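Local coordinates for protein lamina-associated polypeptide 2 isoforms alpha/zeta (Mus musculus, PDB 2V0X) that is a component of the nuclear lamina whose coiled-coil domain forms dimers and which probably associates with lamin A and chromatin, at residues His105-Ala109 / Met189-Leu194; Ser205-Leu209 / Glu223-Val227; Arg52-Ser56 / Met179-Ala183. The protein carries 2 engineered substitutions. One frame throughout, in Å; residues are numbered along the deposited sequence.

Contact 1. Residues His105-Ala109 / Met189-Leu194; sequences HLDLA and MGRRYL
The imidazole of His105 and the phenol of Tyr193 lie face to face as an offset stack, with planes only 8° apart and centroids separated by 3.9 Å. Tyr193 CE2 sits above the centre of the imidazole, while His105 CG projects nearer the rim of the phenol. At the edge of the phenol, in its plane, runs Met189 CG. The overlap continues down the histidine: His105 CB stands 3.7 Å from the centroid of the Tyr193 ring, almost on its normal, which makes a CH-pi contact. At the other end Tyr193 OH lies over the imidazole, 3.3 Å from His105 CE1. The tyrosine reaches this position because its CG stands beside the backbone N and opposite the carbonyl carbon (chi1 -79°).

Below the rings the two helices run nearly antiparallel, at 161°, with their axes 8.6 Å apart. Gly190 permits this approach: Ala109 CB rests 3.5 Å from Gly190 CA, and a beta carbon on the glycine would clash with that methyl. Leu106 CD2 lies 3.3 Å from Gly190 O, and Leu106 CD1 meets Leu194 CD1. Met189, modelled as selenomethionine, bends at chi3 to set CE 3.7 Å from Ala109 CB and also against the carbonyl oxygen of His105.

With a serine here in place of Tyr193, His105 would probably lose its stacking mate and be freer to turn, with a gap opening over its CB and beside Met189 CG. Behind this seam, Asp107 pairs with Arg191 of the second subunit, and Arg191 with Asp107 of the second subunit. Within one chain, then, the antiparallel helices are held by stacking and apolar packing, while these charges serve the dimer.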
loop_
_atom_site.group_PDB
_atom_site.type_symbol
_atom_site.label_atom_id
_atom_site.label_comp_id
_atom_site.label_asym_id
_atom_site.label_seq_id
_atom_site.Cartn_x
_atom_site.Cartn_y
_atom_site.Cartn_z
ATOM N N HIS B 105 -14.247 7.758 14.333
ATOM C CA HIS B 105 -13.104 8.328 13.613
ATOM C C HIS B 105 -11.984 7.308 13.460
ATOM O O HIS B 105 -11.336 7.236 12.413
ATOM C CB HIS B 105 -12.557 9.548 14.354
ATOM C CG HIS B 105 -13.494 10.715 14.370
ATOM N ND1 HIS B 105 -13.842 11.404 13.228
ATOM C CD2 HIS B 105 -14.141 11.324 15.391
ATOM C CE1 HIS B 105 -14.665 12.389 13.545
ATOM N NE2 HIS B 105 -14.860 12.363 14.851
ATOM N N LEU B 106 -11.766 6.521 14.510
ATOM C CA LEU B 106 -10.731 5.509 14.497
ATOM C C LEU B 106 -11.098 4.412 13.518
ATOM O O LEU B 106 -10.263 3.990 12.720
ATOM C CB LEU B 106 -10.516 4.912 15.889
ATOM C CG LEU B 106 -10.101 5.839 17.028
ATOM C CD1 LEU B 106 -9.625 4.986 18.195
ATOM C CD2 LEU B 106 -8.978 6.769 16.593
ATOM N N ASP B 107 -12.352 3.964 13.584
ATOM C CA ASP B 107 -12.835 2.910 12.699
ATOM C C ASP B 107 -12.777 3.348 11.239
ATOM O O ASP B 107 -12.435 2.556 10.359
ATOM C CB ASP B 107 -14.262 2.483 13.071
ATOM C CG ASP B 107 -14.687 1.230 12.341
ATOM O OD1 ASP B 107 -13.927 0.245 12.377
ATOM O OD2 ASP B 107 -15.748 1.249 11.689
ATOM N N LEU B 108 -13.085 4.616 10.983
ATOM C CA LEU B 108 -13.034 5.135 9.626
ATOM C C LEU B 108 -11.582 5.135 9.135
ATOM O O LEU B 108 -11.278 4.716 8.009
ATOM C CB LEU B 108 -13.573 6.564 9.586
ATOM C CG LEU B 108 -13.469 7.240 8.213
ATOM C CD1 LEU B 108 -14.288 6.456 7.172
ATOM C CD2 LEU B 108 -13.984 8.676 8.318
ATOM N N ALA B 109 -10.676 5.595 9.985
ATOM C CA ALA B 109 -9.266 5.634 9.606
ATOM C C ALA B 109 -8.739 4.240 9.276
ATOM O O ALA B 109 -8.015 4.076 8.296
ATOM C CB ALA B 109 -8.436 6.261 10.687
HETATM N N MSE B 189 -4.458 10.352 10.480
HETATM C CA MSE B 189 -5.720 10.918 10.951
HETATM C C MSE B 189 -6.204 10.122 12.188
HETATM O O MSE B 189 -6.537 10.689 13.232
HETATM C CB MSE B 189 -6.777 10.865 9.847
HETATM C CG MSE B 189 -8.121 11.476 10.262
HETATM SE SE MSE B 189 -9.615 11.009 9.099
HETATM C CE MSE B 189 -10.200 9.414 10.017
ATOM N N GLY B 190 -6.204 8.801 12.069
ATOM C CA GLY B 190 -6.624 7.971 13.173
ATOM C C GLY B 190 -5.824 8.270 14.431
ATOM O O GLY B 190 -6.400 8.437 15.513
ATOM N N ARG B 191 -4.505 8.386 14.285
ATOM C CA ARG B 191 -3.631 8.654 15.425
ATOM C C ARG B 191 -3.781 10.054 16.002
ATOM O O ARG B 191 -3.551 10.248 17.195
ATOM C CB ARG B 191 -2.158 8.335 15.094
ATOM C CG ARG B 191 -1.904 6.840 14.836
ATOM C CD ARG B 191 -0.464 6.559 14.406
ATOM N NE ARG B 191 0.505 6.819 15.468
ATOM C CZ ARG B 191 1.597 7.565 15.326
ATOM N NH1 ARG B 191 1.866 8.140 14.164
ATOM N NH2 ARG B 191 2.449 7.699 16.338
ATOM N N ARG B 192 -4.125 11.034 15.172
ATOM C CA ARG B 192 -4.347 12.384 15.692
ATOM C C ARG B 192 -5.533 12.333 16.679
ATOM O O ARG B 192 -5.431 12.819 17.804
ATOM C CB ARG B 192 -4.629 13.367 14.564
ATOM C CG ARG B 192 -3.381 13.812 13.830
ATOM C CD ARG B 192 -3.751 14.784 12.753
ATOM N NE ARG B 192 -2.561 15.345 12.124
ATOM C CZ ARG B 192 -2.600 16.260 11.165
ATOM N NH1 ARG B 192 -3.766 16.708 10.744
ATOM N NH2 ARG B 192 -1.479 16.709 10.613
ATOM N N TYR B 193 -6.620 11.669 16.289
ATOM C CA TYR B 193 -7.790 11.542 17.168
ATOM C C TYR B 193 -7.427 10.763 18.420
ATOM O O TYR B 193 -7.819 11.122 19.534
ATOM C CB TYR B 193 -8.943 10.834 16.454
ATOM C CG TYR B 193 -9.713 11.733 15.517
ATOM C CD1 TYR B 193 -9.490 11.701 14.141
ATOM C CD2 TYR B 193 -10.687 12.603 16.009
ATOM C CE1 TYR B 193 -10.223 12.515 13.271
ATOM C CE2 TYR B 193 -11.423 13.419 15.157
ATOM C CZ TYR B 193 -11.187 13.369 13.789
ATOM O OH TYR B 193 -11.922 14.170 12.943
ATOM N N LEU B 194 -6.639 9.713 18.243
ATOM C CA LEU B 194 -6.238 8.893 19.364
ATOM C C LEU B 194 -5.392 9.616 20.403
ATOM O O LEU B 194 -5.612 9.439 21.598
ATOM C CB LEU B 194 -5.502 7.657 18.885
ATOM C CG LEU B 194 -5.078 6.692 19.988
ATOM C CD1 LEU B 194 -6.325 6.053 20.649
ATOM C CD2 LEU B 194 -4.185 5.622 19.376
#

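Contact 2. Residues Ser205-Leu209 / Glu223-Val227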
loop_
_atom_site.group_PDB
_atom_site.type_symbol
_atom_site.label_atom_id
_atom_site.label_comp_id
_atom_site.label_asym_id
_atom_site.label_seq_id
_atom_site.Cartn_x
_atom_site.Cartn_y
_atom_site.Cartn_z
ATOM N N SER B 205 -8.579 24.023 19.715
ATOM C CA SER B 205 -7.200 23.719 19.378
ATOM C C SER B 205 -7.098 22.302 18.788
ATOM O O SER B 205 -6.349 22.077 17.834
ATOM C CB SER B 205 -6.341 23.830 20.625
ATOM O OG SER B 205 -6.411 25.140 21.135
ATOM N N LYS B 206 -7.882 21.375 19.345
ATOM C CA LYS B 206 -7.915 19.983 18.914
ATOM C C LYS B 206 -8.458 19.874 17.503
ATOM O O LYS B 206 -8.013 19.032 16.714
ATOM C CB LYS B 206 -8.818 19.148 19.838
ATOM C CG LYS B 206 -8.258 18.871 21.215
ATOM C CD LYS B 206 -9.221 17.994 22.022
ATOM C CE LYS B 206 -8.595 17.558 23.331
ATOM N NZ LYS B 206 -9.394 16.510 24.014
ATOM N N ASN B 207 -9.474 20.676 17.208
ATOM C CA ASN B 207 -10.076 20.659 15.891
ATOM C C ASN B 207 -9.031 21.123 14.879
ATOM O O ASN B 207 -8.804 20.466 13.870
ATOM C CB ASN B 207 -11.303 21.578 15.841
ATOM C CG ASN B 207 -12.465 21.071 16.698
ATOM O OD1 ASN B 207 -13.437 21.791 16.919
ATOM N ND2 ASN B 207 -12.376 19.834 17.166
ATOM N N LYS B 208 -8.379 22.240 15.184
ATOM C CA LYS B 208 -7.343 22.819 14.326
ATOM C C LYS B 208 -6.196 21.836 14.031
ATOM O O LYS B 208 -5.817 21.653 12.880
ATOM C CB LYS B 208 -6.789 24.082 14.983
ATOM C CG LYS B 208 -5.920 24.942 14.087
ATOM C CD LYS B 208 -5.508 26.219 14.810
ATOM C CE LYS B 208 -4.777 27.184 13.883
ATOM N NZ LYS B 208 -5.617 27.622 12.733
ATOM N N LEU B 209 -5.662 21.202 15.070
ATOM C CA LEU B 209 -4.565 20.253 14.907
ATOM C C LEU B 209 -4.964 19.024 14.087
ATOM O O LEU B 209 -4.189 18.519 13.274
ATOM C CB LEU B 209 -4.036 19.815 16.275
ATOM C CG LEU B 209 -3.296 20.873 17.098
ATOM C CD1 LEU B 209 -3.019 20.288 18.435
ATOM C CD2 LEU B 209 -1.986 21.303 16.438
ATOM N N GLU B 223 1.858 22.645 12.171
ATOM C CA GLU B 223 0.701 23.329 12.739
ATOM C C GLU B 223 0.812 23.472 14.258
ATOM O O GLU B 223 0.359 24.467 14.825
ATOM C CB GLU B 223 -0.579 22.564 12.385
ATOM C CG GLU B 223 -1.874 23.173 12.922
ATOM C CD GLU B 223 -2.281 24.445 12.202
ATOM O OE1 GLU B 223 -2.302 25.509 12.854
ATOM O OE2 GLU B 223 -2.591 24.383 10.991
ATOM N N VAL B 224 1.446 22.495 14.901
ATOM C CA VAL B 224 1.603 22.474 16.358
ATOM C C VAL B 224 2.042 23.793 17.022
ATOM O O VAL B 224 1.394 24.258 17.963
ATOM C CB VAL B 224 2.532 21.297 16.801
ATOM C CG1 VAL B 224 3.970 21.533 16.366
ATOM C CG2 VAL B 224 2.435 21.072 18.295
ATOM N N HIS B 225 3.084 24.422 16.480
ATOM C CA HIS B 225 3.635 25.671 17.014
ATOM C C HIS B 225 2.659 26.852 17.001
ATOM O O HIS B 225 2.840 27.823 17.737
ATOM C CB HIS B 225 4.909 26.054 16.256
ATOM C CG HIS B 225 5.910 24.944 16.157
ATOM N ND1 HIS B 225 6.020 24.139 15.042
ATOM C CD2 HIS B 225 6.848 24.508 17.030
ATOM C CE1 HIS B 225 6.986 23.256 15.233
ATOM N NE2 HIS B 225 7.503 23.459 16.431
ATOM N N LYS B 226 1.636 26.768 16.157
ATOM C CA LYS B 226 0.628 27.819 16.058
ATOM C C LYS B 226 -0.352 27.744 17.232
ATOM O O LYS B 226 -1.209 28.614 17.394
ATOM C CB LYS B 226 -0.131 27.707 14.727
ATOM C CG LYS B 226 0.753 27.851 13.487
ATOM C CD LYS B 226 -0.025 27.650 12.197
ATOM C CE LYS B 226 -1.147 28.667 12.047
ATOM N NZ LYS B 226 -0.651 30.074 12.003
ATOM N N VAL B 227 -0.230 26.702 18.048
ATOM C CA VAL B 227 -1.117 26.556 19.190
ATOM C C VAL B 227 -0.363 26.266 20.496
ATOM O O VAL B 227 -0.783 26.702 21.570
ATOM C CB VAL B 227 -2.224 25.499 18.906
ATOM C CG1 VAL B 227 -1.674 24.088 18.993
ATOM C CG2 VAL B 227 -3.402 25.711 19.836
#
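A short 3-10 turn at Val224-Lys226 packs against helix 203-211 near the C-terminal end of the chain, with Leu209 and Val227 meeting tip to tip. Lys226 N bonds to Glu223 O and Val227 N to Val224 O, so the turn presents Glu223 and Val227 on the side that faces the helix. Leu209 CD2 does most of the apolar work: it is 3.8 Å from Val227 CG1 and equally far from Val224 CA, and it also touches Glu223 CG at 4.0 Å. The other methyl of Val227, CG2, is anti to the backbone N and lies 3.3 Å from Ser205 OG. That hydroxyl has its polar partner elsewhere, in a hydrogen bond with Ser202 OG.

Lys208 and Glu223 cross at about a right angle on the outer side. Lys208 CE lies 3.2 Å from Glu223 OE1, and the turn at chi4 (61°) carries NZ off to the side, so the salt bridge stays long, with Lys208 NZ 3.9 Å from Glu223 OE1. That oxygen is buried here and has no hydrogen-bonding partner in the model; the nearby lysine charges probably help to offset its own. Lys226 NZ, 5.6 Å from Lys208 NZ, probably adds positive potential near this carboxylate.

Phe220 covers Leu209 from within the chain, and Ile81 of the second subunit packs on the same leucine. Val224 and His225 of the turn pack on Asp78 and Glu80 of that subunit as well, so helix and turn meet the partner chain together, just beyond the end of helix 152-196.

Contact 3. Residues Arg52-Ser56 / Met179-Ala183; sequences RQLPS and MSACA
Leu54 enters the groove beside Cys182 with its CB directed at helix 152-196, though the inner part of the side chain stays back. CB comes no closer than 4.5 Å to Met179 CE, and CG remains farther from it. Since CG stands opposite the carbonyl carbon (chi1 -61°), the branch leans over the helix. CD1 passes Met179 CE at 4.5 Å without tight contact. CD2 is the atom that seats: it is 3.4 Å from Cys182 CB, tighter than usual for two carbons, and 3.8 Å from Cys182 SG. The same methyl lies at the margin of contact with Met179 CE.

Pro55 follows along the same face. Its CG rests 4.0 Å from the selenium of Met179, a selenomethionine in this model, and its CD is 4.3 Å from Cys182 SG. The proline ring and the Met179 chain slide past each other in opposite directions. Bends at both chi2 and chi3 curl Met179 back, bringing its selenium to the proline and its CE toward Leu54. No hydrogen bond joins the two segments; the extended strip is pressed on the helix by carbon, sulfur and selenium alone.

Just before these residues, Arg52 makes a salt bridge with Glu46, which itself packs on Cys182. Leu54 also touches Glu115 and Ala116 of helix 100-146, and Met179 touches Ala116 and Ser119, so the strip lies across the seam between the two long helices. From the same turn of helix 152-196, Ser180 and Ala183 pack instead on Ala120 and Ala117 of the second subunit.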
loop_
_atom_site.group_PDB
_atom_site.type_symbol
_atom_site.label_atom_id
_atom_site.label_comp_id
_atom_site.label_asym_id
_atom_site.label_seq_id
_atom_site.Cartn_x
_atom_site.Cartn_y
_atom_site.Cartn_z
ATOM N N ARG B 52 -10.279 12.418 3.622
ATOM C CA ARG B 52 -10.942 12.443 2.321
ATOM C C ARG B 52 -11.156 11.036 1.761
ATOM O O ARG B 52 -10.423 10.101 2.078
ATOM C CB ARG B 52 -10.135 13.307 1.333
ATOM C CG ARG B 52 -10.347 12.989 -0.152
ATOM C CD ARG B 52 -9.907 14.129 -1.077
ATOM N NE ARG B 52 -8.679 14.799 -0.643
ATOM C CZ ARG B 52 -7.461 14.264 -0.676
ATOM N NH1 ARG B 52 -7.272 13.026 -1.126
ATOM N NH2 ARG B 52 -6.419 14.981 -0.265
ATOM N N GLN B 53 -12.207 10.900 0.967
ATOM C CA GLN B 53 -12.570 9.636 0.343
ATOM C C GLN B 53 -11.479 9.198 -0.630
ATOM O O GLN B 53 -10.874 10.024 -1.311
ATOM C CB GLN B 53 -13.897 9.813 -0.392
ATOM C CG GLN B 53 -14.570 8.541 -0.820
ATOM C CD GLN B 53 -16.030 8.767 -1.139
ATOM O OE1 GLN B 53 -16.914 8.208 -0.484
ATOM N NE2 GLN B 53 -16.294 9.625 -2.112
ATOM N N LEU B 54 -11.260 7.894 -0.712
ATOM C CA LEU B 54 -10.241 7.335 -1.590
ATOM C C LEU B 54 -10.645 7.216 -3.058
ATOM O O LEU B 54 -11.775 6.848 -3.363
ATOM C CB LEU B 54 -9.856 5.948 -1.081
ATOM C CG LEU B 54 -9.261 5.930 0.331
ATOM C CD1 LEU B 54 -9.085 4.510 0.809
ATOM C CD2 LEU B 54 -7.952 6.668 0.326
ATOM N N PRO B 55 -9.732 7.548 -3.990
ATOM C CA PRO B 55 -10.059 7.432 -5.422
ATOM C C PRO B 55 -10.255 5.957 -5.785
ATOM O O PRO B 55 -9.646 5.067 -5.180
ATOM C CB PRO B 55 -8.824 8.014 -6.111
ATOM C CG PRO B 55 -7.738 7.798 -5.126
ATOM C CD PRO B 55 -8.403 8.155 -3.813
ATOM N N SER B 56 -11.126 5.701 -6.748
ATOM C CA SER B 56 -11.422 4.346 -7.180
ATOM C C SER B 56 -10.382 3.806 -8.165
ATOM O O SER B 56 -9.762 4.556 -8.921
ATOM C CB SER B 56 -12.813 4.316 -7.836
ATOM O OG SER B 56 -13.146 3.019 -8.296
HETATM N N MSE B 179 -1.899 5.672 -3.627
HETATM C CA MSE B 179 -2.651 4.843 -2.690
HETATM C C MSE B 179 -1.934 4.721 -1.343
HETATM O O MSE B 179 -2.579 4.768 -0.282
HETATM C CB MSE B 179 -2.934 3.456 -3.279
HETATM C CG MSE B 179 -3.908 3.441 -4.478
HETATM SE SE MSE B 179 -5.522 4.548 -4.219
HETATM C CE MSE B 179 -6.019 3.971 -2.495
ATOM N N SER B 180 -0.607 4.578 -1.381
ATOM C CA SER B 180 0.203 4.476 -0.165
ATOM C C SER B 180 0.140 5.777 0.643
ATOM O O SER B 180 0.070 5.745 1.867
ATOM C CB SER B 180 1.673 4.168 -0.506
ATOM O OG SER B 180 1.818 2.865 -1.054
ATOM N N ALA B 181 0.160 6.909 -0.053
ATOM C CA ALA B 181 0.106 8.211 0.599
ATOM C C ALA B 181 -1.235 8.383 1.306
ATOM O O ALA B 181 -1.279 8.884 2.429
ATOM C CB ALA B 181 0.338 9.347 -0.409
ATOM N N CYS B 182 -2.301 7.887 0.689
ATOM C CA CYS B 182 -3.647 7.973 1.258
ATOM C C CYS B 182 -3.716 7.138 2.530
ATOM O O CYS B 182 -4.275 7.575 3.539
ATOM C CB CYS B 182 -4.693 7.475 0.250
ATOM S SG CYS B 182 -5.043 8.619 -1.136
ATOM N N ALA B 183 -3.145 5.934 2.473
ATOM C CA ALA B 183 -3.131 5.029 3.617
ATOM C C ALA B 183 -2.396 5.686 4.783
ATOM O O ALA B 183 -2.849 5.636 5.918
ATOM C CB ALA B 183 -2.456 3.714 3.248
#

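From the N terminus, helix 35-46 leads into the extended segment 52-56, which waits 122 residues for its partner: contact 3 closes only when helix 152-196 returns past it. Helix 100-146 starts inside that span, so contact 1 opens before contact 3 closes and itself closes after it; the two loops cross, sharing helix 152-196 at points about 15 Å apart between centres. Contact 2 follows in series, a short closure of 13 residues joining helix 203-211 to the C-terminal tail. It touches contact 1 where Arg192 NH1 meets Leu209 O. Together they tie the N-terminal strip, the long helical pair and the C-terminal turn along one dimer-forming subunit.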